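Local structure of alpha-catenin-like protein hmp-1 (Caenorhabditis elegans, 5XA5) at residues D18-S22 against K23-K27; T132-A135 against K136-L140. The protein binds beta-catenin, cadherin and actin filaments at cell junctions and is required for cell migration and cell shape changes during body enclosure and elongation. All blocks are in the same frame, centred on the assembly; numbering follows the deposited sequence.

Contact 1 of 2, residues D18-S22 against K23-K27; sequences DEVRS and KNVLK
This is a local helix-start contact, in which S22 caps V25 N and its carbonyl takes L26 N at the head of helix 23-36. S22 is the N-cap residue. The site lies in the amino-terminal helical-bundle region of a vinculin/alpha-catenin family protein, where an incoming loop turns into the first modelled helix. The S22 hydroxyl oxygen OG accepts from V25 N at 3.1 Å. This bond is nearly straight, with an N-H...O angle of 172°. It is made possible by the first torsion of S22, which sets OG opposite the backbone N and beside the carbonyl carbon (chi1 161°), over the start of the helix. The backbone of the same residue adds a second grip. S22 O accepts from L26 N at 2.8 Å, the first i to i+4 bond of the helix. S22 OG is also hydrogen-bonded to D196 of helix 169-196. The other carboxylate oxygen of D196 takes the backbone N of N24, so one acid ties the new helix to the end of another.

An apolar patch sits beside the polar cap. V20 CG1 lies 3.9 Å from V25 CG1 and 4.0 Å from L26 CB, touching with a single methyl branch. The V20 and V25 side chains cross obliquely. V25 CG2 packs against the cap itself, 3.5 Å from S22 OG. The polar end of N24 leads away from the cap, and its ND2 is hydrogen-bonded to a polar side chain on the chain of another protein. One turn on, K27 curls back over its own helix. Its NZ donates a hydrogen bond to K23 O at 3.1 Å, from above the carbonyl plane, while K27 N bonds the same oxygen from the opposite face.

Contact 2 of 2, residues T132-A135 against K136-L140; sequences TAVA and KFLIL
Successive turns of the long helix 117-165 join T132-A135 to K136-L140. Four consecutive i to i+4 backbone bonds hold them. K136 N donates to T132 O at 2.9 Å, and I139 N donates to A135 O at 3.0 Å. Between these, F137 N is bonded to A133 O and L138 N to V134 O, both at 3.1 Å.

The clearest side-chain pair is T132 with K136. They lie alongside and point the same way. With OG1 beside the backbone N (chi1 -70°), T132 has its methyl CG2 anti to that N, and this branch approaches K136 CE at 4.1 Å. Its OG1 is bonded to R128 O, one turn back. The lysine chain is extended, and its CG passes T132 O at 3.6 Å.

In the helical bundle of this vinculin-family region, this part of the helix presents different sides to different neighbours. T132, V134, A135 and L138 meet helix 23-36. A133, F137 and L140 meet helix 83-112. V134, F137 and L138 also pack on apolar side chains from the chain of another protein, so this part of the helix contributes to that interface. V134 and L138 are only loosely apposed, with V134 CG1 4.5 Å from L138 CD1. L138 CG sits closer to the backbone, 3.4 Å from V134 O.

Overall arrangement
Contact 1 comes first along the chain and contact 2 follows much later, yet their centres are about 11 Å apart. They meet directly where the start of helix 23-36 lies against helix 117-165. V20 CG2 packs on I139 CD1 at 3.7 Å. V25 CG1 is 4.2 Å from I139 CG1, and V25 CG2 is 4.0 Å from L138 O. I139 thus receives both the loop valine and the helix valine of contact 1. Both contacts also touch the chain of another protein, and V25 packs on an apolar side chain there. Residues of both contacts thus form part of the interface with that chain.

Contact 1 of 2, residues D18-S22 against K23-K27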
loop_
_atom_site.group_PDB
_atom_site.type_symbol
_atom_site.label_atom_id
_atom_site.label_comp_id
_atom_site.label_asym_id
_atom_site.label_seq_id
_atom_site.Cartn_x
_atom_site.Cartn_y
_atom_site.Cartn_z
ATOM N N ASP A 18 -1.078 2.523 15.027
ATOM C CA ASP A 18 -0.942 3.967 14.801
ATOM C C ASP A 18 -0.033 4.306 13.618
ATOM O O ASP A 18 0.078 5.463 13.227
ATOM C CB ASP A 18 -0.417 4.631 16.066
ATOM C CG ASP A 18 -0.950 3.964 17.322
ATOM O OD1 ASP A 18 -2.147 3.603 17.341
ATOM O OD2 ASP A 18 -0.179 3.808 18.293
ATOM N N GLU A 19 0.623 3.293 13.062
ATOM C CA GLU A 19 1.489 3.467 11.898
ATOM C C GLU A 19 0.710 3.211 10.616
ATOM O O GLU A 19 1.203 3.434 9.514
ATOM C CB GLU A 19 2.693 2.529 11.980
ATOM C CG GLU A 19 3.629 2.856 13.126
ATOM C CD GLU A 19 4.802 1.901 13.221
ATOM O OE1 GLU A 19 5.578 1.805 12.247
ATOM O OE2 GLU A 19 4.944 1.241 14.273
ATOM N N VAL A 20 -0.518 2.737 10.776
ATOM C CA VAL A 20 -1.367 2.440 9.637
ATOM C C VAL A 20 -1.929 3.737 9.081
ATOM O O VAL A 20 -2.597 4.500 9.790
ATOM C CB VAL A 20 -2.476 1.473 10.036
ATOM C CG1 VAL A 20 -3.335 1.099 8.845
ATOM C CG2 VAL A 20 -1.832 0.221 10.624
ATOM N N ARG A 21 -1.633 4.001 7.813
ATOM C CA ARG A 21 -1.971 5.279 7.199
ATOM C C ARG A 21 -3.064 5.148 6.143
ATOM O O ARG A 21 -3.578 6.143 5.653
ATOM C CB ARG A 21 -0.719 5.916 6.590
ATOM C CG ARG A 21 0.354 6.159 7.637
ATOM C CD ARG A 21 1.575 6.838 7.075
ATOM N NE ARG A 21 2.475 7.248 8.147
ATOM C CZ ARG A 21 3.708 6.785 8.307
ATOM N NH1 ARG A 21 4.201 5.897 7.454
ATOM N NH2 ARG A 21 4.452 7.221 9.313
ATOM N N SER A 22 -3.420 3.912 5.807
ATOM C CA SER A 22 -4.443 3.640 4.795
ATOM C C SER A 22 -5.736 3.190 5.458
ATOM O O SER A 22 -5.712 2.252 6.232
ATOM C CB SER A 22 -3.970 2.547 3.825
ATOM O OG SER A 22 -5.048 1.958 3.107
ATOM N N LYS A 23 -6.848 3.851 5.150
ATOM C CA LYS A 23 -8.152 3.422 5.687
ATOM C C LYS A 23 -8.592 2.058 5.160
ATOM O O LYS A 23 -9.308 1.316 5.850
ATOM C CB LYS A 23 -9.230 4.442 5.349
ATOM C CG LYS A 23 -9.120 5.751 6.066
ATOM C CD LYS A 23 -10.270 6.648 5.539
ATOM C CE LYS A 23 -10.277 8.000 6.144
ATOM N NZ LYS A 23 -11.452 8.761 5.667
ATOM N N ASN A 24 -8.220 1.748 3.923
ATOM C CA ASN A 24 -8.507 0.437 3.356
ATOM C C ASN A 24 -7.825 -0.636 4.195
ATOM O O ASN A 24 -8.450 -1.615 4.590
ATOM C CB ASN A 24 -8.043 0.385 1.898
ATOM C CG ASN A 24 -8.503 -0.859 1.171
ATOM O OD1 ASN A 24 -9.332 -1.613 1.663
ATOM N ND2 ASN A 24 -7.958 -1.074 -0.022
ATOM N N VAL A 25 -6.545 -0.435 4.496
ATOM C CA VAL A 25 -5.816 -1.381 5.346
ATOM C C VAL A 25 -6.374 -1.386 6.764
ATOM O O VAL A 25 -6.555 -2.441 7.371
ATOM C CB VAL A 25 -4.316 -1.039 5.396
ATOM C CG1 VAL A 25 -3.591 -1.926 6.399
ATOM C CG2 VAL A 25 -3.707 -1.192 4.024
ATOM N N LEU A 26 -6.661 -0.200 7.292
ATOM C CA LEU A 26 -7.114 -0.086 8.674
ATOM C C LEU A 26 -8.393 -0.892 8.879
ATOM O O LEU A 26 -8.504 -1.646 9.846
ATOM C CB LEU A 26 -7.347 1.387 9.061
ATOM C CG LEU A 26 -7.769 1.617 10.522
ATOM C CD1 LEU A 26 -6.763 0.970 11.481
ATOM C CD2 LEU A 26 -7.923 3.095 10.832
ATOM N N LYS A 27 -9.346 -0.762 7.959
ATOM C CA LYS A 27 -10.623 -1.475 8.130
ATOM C C LYS A 27 -10.420 -2.972 8.025
ATOM O O LYS A 27 -10.994 -3.734 8.807
ATOM C CB LYS A 27 -11.648 -1.021 7.093
ATOM C CG LYS A 27 -12.131 0.408 7.361
ATOM C CD LYS A 27 -13.420 0.729 6.633
ATOM C CE LYS A 27 -13.279 0.541 5.143
ATOM N NZ LYS A 27 -12.195 1.406 4.594
#

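Contact 2 of 2, residues T132-A135 against K136-L140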
loop_
_atom_site.group_PDB
_atom_site.type_symbol
_atom_site.label_atom_id
_atom_site.label_comp_id
_atom_site.label_asym_id
_atom_site.label_seq_id
_atom_site.Cartn_x
_atom_site.Cartn_y
_atom_site.Cartn_z
ATOM N N THR A 132 -2.986 -12.171 12.300
ATOM C CA THR A 132 -2.058 -11.094 12.647
ATOM C C THR A 132 -0.935 -11.012 11.611
ATOM O O THR A 132 -0.465 -9.919 11.251
ATOM C CB THR A 132 -1.467 -11.307 14.049
ATOM O OG1 THR A 132 -2.494 -11.107 15.027
ATOM C CG2 THR A 132 -0.337 -10.324 14.313
ATOM N N ALA A 133 -0.490 -12.173 11.133
ATOM C CA ALA A 133 0.544 -12.214 10.098
ATOM C C ALA A 133 -0.009 -11.682 8.779
ATOM O O ALA A 133 0.707 -11.042 8.006
ATOM C CB ALA A 133 1.083 -13.625 9.927
ATOM N N VAL A 134 -1.291 -11.931 8.528
ATOM C CA VAL A 134 -1.949 -11.362 7.356
ATOM C C VAL A 134 -2.000 -9.845 7.484
ATOM O O VAL A 134 -1.697 -9.131 6.532
ATOM C CB VAL A 134 -3.376 -11.936 7.170
ATOM C CG1 VAL A 134 -4.121 -11.176 6.088
ATOM C CG2 VAL A 134 -3.276 -13.415 6.841
ATOM N N ALA A 135 -2.347 -9.363 8.674
ATOM C CA ALA A 135 -2.423 -7.922 8.917
ATOM C C ALA A 135 -1.061 -7.248 8.737
ATOM O O ALA A 135 -0.977 -6.170 8.138
ATOM C CB ALA A 135 -2.973 -7.649 10.313
ATOM N N LYS A 136 0.001 -7.879 9.243
ATOM C CA LYS A 136 1.346 -7.315 9.100
ATOM C C LYS A 136 1.756 -7.270 7.632
ATOM O O LYS A 136 2.418 -6.321 7.197
ATOM C CB LYS A 136 2.366 -8.109 9.928
ATOM C CG LYS A 136 2.367 -7.712 11.396
ATOM C CD LYS A 136 3.247 -8.606 12.253
ATOM C CE LYS A 136 3.155 -8.190 13.713
ATOM N NZ LYS A 136 3.966 -9.063 14.604
ATOM N N PHE A 137 1.344 -8.274 6.862
ATOM C CA PHE A 137 1.632 -8.283 5.430
ATOM C C PHE A 137 0.954 -7.108 4.732
ATOM O O PHE A 137 1.554 -6.456 3.885
ATOM C CB PHE A 137 1.196 -9.597 4.760
ATOM C CG PHE A 137 1.443 -9.610 3.272
ATOM C CD1 PHE A 137 2.690 -9.936 2.780
ATOM C CD2 PHE A 137 0.437 -9.302 2.368
ATOM C CE1 PHE A 137 2.941 -9.943 1.421
ATOM C CE2 PHE A 137 0.685 -9.316 0.995
ATOM C CZ PHE A 137 1.941 -9.631 0.531
ATOM N N LEU A 138 -0.294 -6.838 5.089
ATOM C CA LEU A 138 -1.017 -5.748 4.456
ATOM C C LEU A 138 -0.393 -4.407 4.802
ATOM O O LEU A 138 -0.388 -3.507 3.970
ATOM C CB LEU A 138 -2.493 -5.748 4.859
ATOM C CG LEU A 138 -3.281 -6.987 4.427
ATOM C CD1 LEU A 138 -4.699 -6.885 4.925
ATOM C CD2 LEU A 138 -3.260 -7.105 2.917
ATOM N N ILE A 139 0.116 -4.278 6.028
ATOM C CA ILE A 139 0.705 -3.014 6.476
ATOM C C ILE A 139 1.990 -2.762 5.705
ATOM O O ILE A 139 2.256 -1.646 5.240
ATOM C CB ILE A 139 0.992 -3.022 7.988
ATOM C CG1 ILE A 139 -0.308 -2.839 8.772
ATOM C CG2 ILE A 139 1.943 -1.901 8.368
ATOM C CD1 ILE A 139 -0.162 -3.101 10.257
ATOM N N LEU A 140 2.780 -3.817 5.562
ATOM C CA LEU A 140 3.995 -3.734 4.768
ATOM C C LEU A 140 3.657 -3.458 3.301
ATOM O O LEU A 140 4.325 -2.657 2.637
ATOM C CB LEU A 140 4.805 -5.028 4.906
ATOM C CG LEU A 140 6.045 -5.079 4.029
ATOM C CD1 LEU A 140 6.983 -3.943 4.414
ATOM C CD2 LEU A 140 6.724 -6.432 4.182
#